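Local coordinates for protein cytochrome c2 (Blastochloris viridis, PDB 1CO6) that carries electrons through a covalently bound heme c, acting as electron donor to the oxidized bacteriochlorophyll in purple-bacterial photophosphorylation, at residues F10-V15 against M79-V84; E60-E65 against K71-G76. All blocks are in the same frame, centred on the assembly; numbering follows the deposited sequence.

Contact 1: F10-V15 against M79-V84; sequences FKQCLV and MIFAGV. With HEC (heme c), chain B.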
loop_
_atom_site.group_PDB
_atom_site.type_symbol
_atom_site.label_atom_id
_atom_site.label_comp_id
_atom_site.label_asym_id
_atom_site.label_seq_id
_atom_site.Cartn_x
_atom_site.Cartn_y
_atom_site.Cartn_z
ATOM N N PHE A 10 -2.068 10.190 0.612
ATOM C CA PHE A 10 -0.812 9.448 0.744
ATOM C C PHE A 10 0.119 9.925 1.864
ATOM O O PHE A 10 0.990 9.198 2.359
ATOM C CB PHE A 10 -0.013 9.336 -0.558
ATOM C CG PHE A 10 0.984 8.182 -0.529
ATOM C CD1 PHE A 10 2.333 8.439 -0.250
ATOM C CD2 PHE A 10 0.526 6.872 -0.685
ATOM C CE1 PHE A 10 3.258 7.394 -0.220
ATOM C CE2 PHE A 10 1.447 5.814 -0.636
ATOM C CZ PHE A 10 2.807 6.091 -0.379
ATOM N N LYS A 11 -0.066 11.184 2.274
ATOM C CA LYS A 11 0.748 11.787 3.350
ATOM C C LYS A 11 0.647 10.944 4.611
ATOM O O LYS A 11 1.690 10.812 5.283
ATOM C CB LYS A 11 0.396 13.255 3.554
ATOM C CG LYS A 11 1.201 14.165 2.616
ATOM C CD LYS A 11 0.428 15.392 2.191
ATOM C CE LYS A 11 0.214 16.383 3.315
ATOM N NZ LYS A 11 -0.850 15.915 4.248
ATOM N N GLN A 12 -0.482 10.345 4.901
ATOM C CA GLN A 12 -0.591 9.479 6.102
ATOM C C GLN A 12 0.356 8.300 5.938
ATOM O O GLN A 12 1.139 7.973 6.847
ATOM C CB GLN A 12 -1.989 9.107 6.504
ATOM C CG GLN A 12 -3.143 9.094 5.577
ATOM C CD GLN A 12 -4.492 8.925 6.240
ATOM O OE1 GLN A 12 -5.543 9.442 5.797
ATOM N NE2 GLN A 12 -4.567 8.158 7.323
ATOM N N CYS A 13 0.432 7.727 4.752
ATOM C CA CYS A 13 1.290 6.600 4.430
ATOM C C CYS A 13 2.785 6.929 4.370
ATOM O O CYS A 13 3.575 6.043 4.703
ATOM C CB CYS A 13 0.949 6.071 3.011
ATOM S SG CYS A 13 -0.843 5.981 2.682
ATOM N N LEU A 14 3.113 8.112 3.869
ATOM C CA LEU A 14 4.529 8.501 3.692
ATOM C C LEU A 14 5.444 8.368 4.908
ATOM O O LEU A 14 6.656 8.154 4.698
ATOM C CB LEU A 14 4.508 9.906 3.085
ATOM C CG LEU A 14 5.784 10.371 2.433
ATOM C CD1 LEU A 14 6.297 9.389 1.380
ATOM C CD2 LEU A 14 5.480 11.742 1.799
ATOM N N VAL A 15 4.917 8.505 6.077
ATOM C CA VAL A 15 5.593 8.385 7.368
ATOM C C VAL A 15 6.280 7.015 7.395
ATOM O O VAL A 15 7.441 6.892 7.834
ATOM C CB VAL A 15 4.574 8.552 8.503
ATOM C CG1 VAL A 15 5.164 8.285 9.874
ATOM C CG2 VAL A 15 3.845 9.913 8.432
ATOM N N MET A 79 1.477 -3.561 10.581
ATOM C CA MET A 79 0.906 -2.299 10.133
ATOM C C MET A 79 -0.174 -1.872 11.093
ATOM O O MET A 79 -1.381 -2.110 10.867
ATOM C CB MET A 79 0.459 -2.325 8.659
ATOM C CG MET A 79 -0.078 -0.943 8.266
ATOM S SD MET A 79 -0.304 -0.881 6.438
ATOM C CE MET A 79 -1.736 0.213 6.453
ATOM N N ILE A 80 0.244 -1.204 12.195
ATOM C CA ILE A 80 -0.704 -0.729 13.237
ATOM C C ILE A 80 -1.142 0.670 12.811
ATOM O O ILE A 80 -0.443 1.656 13.024
ATOM C CB ILE A 80 -0.144 -0.846 14.683
ATOM C CG1 ILE A 80 0.315 -2.328 14.971
ATOM C CG2 ILE A 80 -1.183 -0.356 15.724
ATOM C CD1 ILE A 80 1.573 -2.351 15.937
ATOM N N PHE A 81 -2.301 0.675 12.171
ATOM C CA PHE A 81 -2.874 1.884 11.521
ATOM C C PHE A 81 -4.370 1.704 11.514
ATOM O O PHE A 81 -4.796 0.585 11.166
ATOM C CB PHE A 81 -2.224 1.937 10.127
ATOM C CG PHE A 81 -2.766 2.951 9.168
ATOM C CD1 PHE A 81 -2.393 4.296 9.350
ATOM C CD2 PHE A 81 -3.656 2.623 8.146
ATOM C CE1 PHE A 81 -2.892 5.279 8.497
ATOM C CE2 PHE A 81 -4.152 3.610 7.284
ATOM C CZ PHE A 81 -3.761 4.944 7.477
ATOM N N ALA A 82 -5.115 2.706 11.889
ATOM C CA ALA A 82 -6.572 2.605 12.008
ATOM C C ALA A 82 -7.273 2.318 10.692
ATOM O O ALA A 82 -8.331 1.669 10.780
ATOM C CB ALA A 82 -7.155 3.832 12.644
ATOM N N GLY A 83 -6.716 2.736 9.590
ATOM C CA GLY A 83 -7.298 2.499 8.250
ATOM C C GLY A 83 -7.902 3.810 7.712
ATOM O O GLY A 83 -7.939 4.849 8.409
ATOM N N VAL A 84 -8.300 3.743 6.462
ATOM C CA VAL A 84 -8.916 4.902 5.757
ATOM C C VAL A 84 -10.364 4.447 5.499
ATOM O O VAL A 84 -10.646 3.550 4.721
ATOM C CB VAL A 84 -8.101 5.397 4.582
ATOM C CG1 VAL A 84 -8.704 6.649 3.880
ATOM C CG2 VAL A 84 -6.621 5.685 4.871
HETATM FE FE HEC B . 1.382 0.216 5.352
HETATM C CHA HEC B . 2.405 -2.920 4.792
HETATM C CHB HEC B . -0.288 0.245 2.360
HETATM C CHC HEC B . 0.112 3.364 6.074
HETATM C CHD HEC B . 3.412 0.403 8.147
HETATM N NA HEC B . 1.128 -1.092 3.834
HETATM C C1A HEC B . 1.517 -2.428 3.837
HETATM C C2A HEC B . 0.932 -3.092 2.706
HETATM C C3A HEC B . 0.178 -2.199 2.050
HETATM C C4A HEC B . 0.266 -0.932 2.743
HETATM C CMA HEC B . -0.678 -2.410 0.778
HETATM C CAA HEC B . 1.229 -4.566 2.284
HETATM C CBA HEC B . 2.558 -4.551 1.474
HETATM C CGA HEC B . 3.037 -5.855 0.884
HETATM O O1A HEC B . 2.334 -6.838 1.045
HETATM O O2A HEC B . 4.137 -5.776 0.281
HETATM N NB HEC B . 0.201 1.526 4.415
HETATM C C1B HEC B . -0.344 1.361 3.135
HETATM C C2B HEC B . -1.093 2.551 2.813
HETATM C C3B HEC B . -1.017 3.391 3.849
HETATM C C4B HEC B . -0.192 2.790 4.853
HETATM C CMB HEC B . -1.833 2.706 1.467
HETATM C CAB HEC B . -1.659 4.818 3.905
HETATM C CBB HEC B . -3.064 4.820 4.042
HETATM N NC HEC B . 1.699 1.589 6.819
HETATM C C1C HEC B . 1.066 2.806 6.932
HETATM C C2C HEC B . 1.577 3.468 8.119
HETATM C C3C HEC B . 2.450 2.647 8.714
HETATM C C4C HEC B . 2.572 1.470 7.894
HETATM C CMC HEC B . 1.099 4.855 8.597
HETATM C CAC HEC B . 3.315 2.971 10.002
HETATM C CBC HEC B . 2.692 3.329 11.209
HETATM N ND HEC B . 2.694 -1.013 6.254
HETATM C C1D HEC B . 3.388 -0.777 7.442
HETATM C C2D HEC B . 4.090 -2.010 7.811
HETATM C C3D HEC B . 3.832 -2.921 6.872
HETATM C C4D HEC B . 2.945 -2.326 5.911
HETATM C CMD HEC B . 4.966 -2.128 9.085
HETATM C CAD HEC B . 4.270 -4.410 6.835
HETATM C CBD HEC B . 3.137 -5.313 7.418
HETATM C CGD HEC B . 3.622 -6.671 7.892
HETATM O O1D HEC B . 2.738 -7.227 8.613
HETATM O O2D HEC B . 4.743 -7.129 7.565
#
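Gln12, on the last turn of helix 3-14, and Val84, in the loop before helix 87-98, keep their CA atoms 9.5 Å apart, so no backbone atoms touch and side chains and the heme bridge the segments. Swung off the staggered positions at chi1 (24°) and extended beyond CG, Gln12 carries its amide across; a long polar chain suits this partly exposed rim. Gln12 NE2 lies near the Phe81 ring plane, 3.3 Å from Phe81 CZ, with amide and ring planes 71° apart, and makes no hydrogen bond across the segments. Gln12 OE1 lies beside the methyl Val84 CG2, 4.0 Å away, a plain van der Waals approach.

Both segments belong to the heme crevice of a class I cytochrome c. Cys13, from the CXXCH motif, supplies one of two thioethers, Cys13 SG to heme CAB at 1.9 Å; Cys16 makes the other. Met79 SD binds the heme iron, FE, at 2.3 Å, opposite His17. With chi1 at 171°, the flat, hydrophobic Phe81 ring leans over the nonpolar heme margin, inclined to the porphyrin: heme CHC lies over its centre, and Phe81 CZ reaches heme CBB at 3.5 Å. Compact, branched Val84 brings CG2 within 3.8 Å of heme CBB.

Contact 2: E60-E65 against K71-G76; sequences EEVFRE and KAKIPG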
loop_
_atom_site.group_PDB
_atom_site.type_symbol
_atom_site.label_atom_id
_atom_site.label_comp_id
_atom_site.label_asym_id
_atom_site.label_seq_id
_atom_site.Cartn_x
_atom_site.Cartn_y
_atom_site.Cartn_z
ATOM N N GLU A 60 -7.209 -4.164 -6.656
ATOM C CA GLU A 60 -7.884 -2.961 -6.155
ATOM C C GLU A 60 -8.942 -3.263 -5.126
ATOM O O GLU A 60 -8.972 -2.554 -4.097
ATOM C CB GLU A 60 -8.538 -2.125 -7.247
ATOM C CG GLU A 60 -7.601 -1.311 -8.133
ATOM C CD GLU A 60 -8.328 -0.280 -8.962
ATOM O OE1 GLU A 60 -9.394 0.248 -8.650
ATOM O OE2 GLU A 60 -7.688 -0.033 -10.007
ATOM N N GLU A 61 -9.758 -4.279 -5.373
ATOM C CA GLU A 61 -10.853 -4.648 -4.431
ATOM C C GLU A 61 -10.301 -5.097 -3.078
ATOM O O GLU A 61 -10.789 -4.667 -2.010
ATOM C CB GLU A 61 -11.687 -5.696 -5.129
ATOM C CG GLU A 61 -12.760 -6.586 -4.590
ATOM C CD GLU A 61 -13.028 -7.883 -5.320
ATOM O OE1 GLU A 61 -14.112 -8.378 -5.644
ATOM O OE2 GLU A 61 -11.941 -8.476 -5.596
ATOM N N VAL A 62 -9.277 -5.952 -3.134
ATOM C CA VAL A 62 -8.603 -6.426 -1.902
ATOM C C VAL A 62 -7.903 -5.234 -1.208
ATOM O O VAL A 62 -8.009 -5.163 0.060
ATOM C CB VAL A 62 -7.637 -7.597 -2.170
ATOM C CG1 VAL A 62 -6.813 -7.909 -0.906
ATOM C CG2 VAL A 62 -8.354 -8.831 -2.727
ATOM N N PHE A 63 -7.285 -4.337 -1.962
ATOM C CA PHE A 63 -6.633 -3.164 -1.307
ATOM C C PHE A 63 -7.685 -2.338 -0.552
ATOM O O PHE A 63 -7.521 -1.853 0.566
ATOM C CB PHE A 63 -5.864 -2.313 -2.315
ATOM C CG PHE A 63 -5.314 -1.008 -1.803
ATOM C CD1 PHE A 63 -4.061 -1.028 -1.154
ATOM C CD2 PHE A 63 -5.982 0.189 -1.943
ATOM C CE1 PHE A 63 -3.481 0.170 -0.678
ATOM C CE2 PHE A 63 -5.461 1.396 -1.425
ATOM C CZ PHE A 63 -4.192 1.366 -0.820
ATOM N N ARG A 64 -8.804 -2.183 -1.214
ATOM C CA ARG A 64 -9.956 -1.413 -0.713
ATOM C C ARG A 64 -10.413 -1.967 0.619
ATOM O O ARG A 64 -10.647 -1.191 1.580
ATOM C CB ARG A 64 -11.067 -1.417 -1.774
ATOM C CG ARG A 64 -12.199 -0.458 -1.519
ATOM C CD ARG A 64 -13.074 -0.235 -2.688
ATOM N NE ARG A 64 -12.606 0.651 -3.730
ATOM C CZ ARG A 64 -12.630 1.994 -3.646
ATOM N NH1 ARG A 64 -13.032 2.728 -2.596
ATOM N NH2 ARG A 64 -12.287 2.638 -4.757
ATOM N N GLU A 65 -10.609 -3.283 0.677
ATOM C CA GLU A 65 -11.056 -3.901 1.941
ATOM C C GLU A 65 -9.981 -3.821 3.024
ATOM O O GLU A 65 -10.256 -3.583 4.230
ATOM C CB GLU A 65 -11.533 -5.341 1.840
ATOM C CG GLU A 65 -10.979 -6.251 0.785
ATOM C CD GLU A 65 -11.841 -7.391 0.329
ATOM O OE1 GLU A 65 -11.478 -8.356 -0.324
ATOM O OE2 GLU A 65 -13.044 -7.251 0.667
ATOM N N LYS A 71 -6.109 -4.612 10.338
ATOM C CA LYS A 71 -6.093 -5.708 11.300
ATOM C C LYS A 71 -7.208 -6.714 11.066
ATOM O O LYS A 71 -7.009 -7.895 11.390
ATOM C CB LYS A 71 -6.015 -5.336 12.780
ATOM C CG LYS A 71 -7.226 -4.560 13.296
ATOM C CD LYS A 71 -7.767 -5.074 14.631
ATOM C CE LYS A 71 -7.604 -4.162 15.820
ATOM N NZ LYS A 71 -7.821 -4.934 17.086
ATOM N N ALA A 72 -8.300 -6.270 10.483
ATOM C CA ALA A 72 -9.418 -7.169 10.177
ATOM C C ALA A 72 -9.055 -8.121 9.043
ATOM O O ALA A 72 -9.425 -9.311 9.022
ATOM C CB ALA A 72 -10.666 -6.348 9.861
ATOM N N LYS A 73 -8.294 -7.679 8.070
ATOM C CA LYS A 73 -7.891 -8.439 6.901
ATOM C C LYS A 73 -6.656 -9.326 7.060
ATOM O O LYS A 73 -6.467 -10.385 6.445
ATOM C CB LYS A 73 -7.566 -7.421 5.781
ATOM C CG LYS A 73 -8.454 -7.516 4.561
ATOM C CD LYS A 73 -8.132 -8.746 3.708
ATOM C CE LYS A 73 -9.303 -8.984 2.766
ATOM N NZ LYS A 73 -9.070 -10.202 1.944
ATOM N N ILE A 74 -5.742 -8.812 7.863
ATOM C CA ILE A 74 -4.476 -9.492 8.122
ATOM C C ILE A 74 -4.204 -9.381 9.628
ATOM O O ILE A 74 -3.413 -8.557 10.085
ATOM C CB ILE A 74 -3.297 -8.940 7.252
ATOM C CG1 ILE A 74 -3.619 -8.988 5.763
ATOM C CG2 ILE A 74 -1.964 -9.692 7.568
ATOM C CD1 ILE A 74 -2.488 -8.556 4.806
ATOM N N PRO A 75 -4.923 -10.199 10.357
ATOM C CA PRO A 75 -4.770 -10.225 11.829
ATOM C C PRO A 75 -3.313 -10.369 12.222
ATOM O O PRO A 75 -2.573 -11.217 11.697
ATOM C CB PRO A 75 -5.668 -11.369 12.286
ATOM C CG PRO A 75 -6.503 -11.769 11.127
ATOM C CD PRO A 75 -5.947 -11.152 9.880
ATOM N N GLY A 76 -2.799 -9.604 13.154
ATOM C CA GLY A 76 -1.368 -9.788 13.528
ATOM C C GLY A 76 -0.405 -9.030 12.676
ATOM O O GLY A 76 0.824 -9.132 12.862
#
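Lys73 NZ and Glu65 OE1 form a long salt bridge, 3.8 Å between the two atoms, which links helix 60-68 to the end of the short helix 70-73. The backbones are closest at this pair, with 7.4 Å between the CA atoms of Glu65 and Lys73, and the lysine's end comes alongside the glutamate's CG and carboxylate at a slant. Lys73 CE sits 3.8 Å from Glu65 CG and about as far from Glu65 OE1, so the carboxylate meets the aliphatic end of the lysine as well as its ammonium group. Lysine suits this place because its four methylenes carry the charge across to the other helix: the chain leaves the backbone at an unstaggered chi1 of -117°, bends at chi2 (-73°) and then extends. Glutamate answers with a chain extended beyond CG. Val62, one turn before Glu65, lies loosely alongside, its CG1 4.3 Å from Lys73 NZ, where it gives the charge no partner.

Lys73 also touches Tyr66, and Ile74, where the chain leaves helical geometry, packs on Tyr66 and Ile56. The contact lies at the surface of a helix whose inner side packs on helix 87-98 and, through Phe63, on the heme. With Glu65 exposed, the attraction is probably modest, weakened by distance and solvent screening, and the pairing relies on aliphatic contact as well as charge.

Overall arrangement
Along the chain the order is 10-15, 60-65, 71-76, 79-84, so contact 2 is nested inside the long loop closed by contact 1. Their centres lie 13 Å apart; 71-76 leads almost directly into 79-84, but the two contacts do not otherwise touch. Contact 1 joins the N-terminal helix 3-14 to the loop carrying the methionine ligand, across the heme edge, whereas contact 2 bridges helices 60-68 and 70-73 at the surface. Helix 60-68 connects the two regions: its Tyr66 and Ile67 touch Met79, and Ile67 shares a backbone hydrogen bond with Val84. Contact 1 thus brings together heme attachments from distant parts of the chain, while contact 2 lies on the run leading to the methionine ligand.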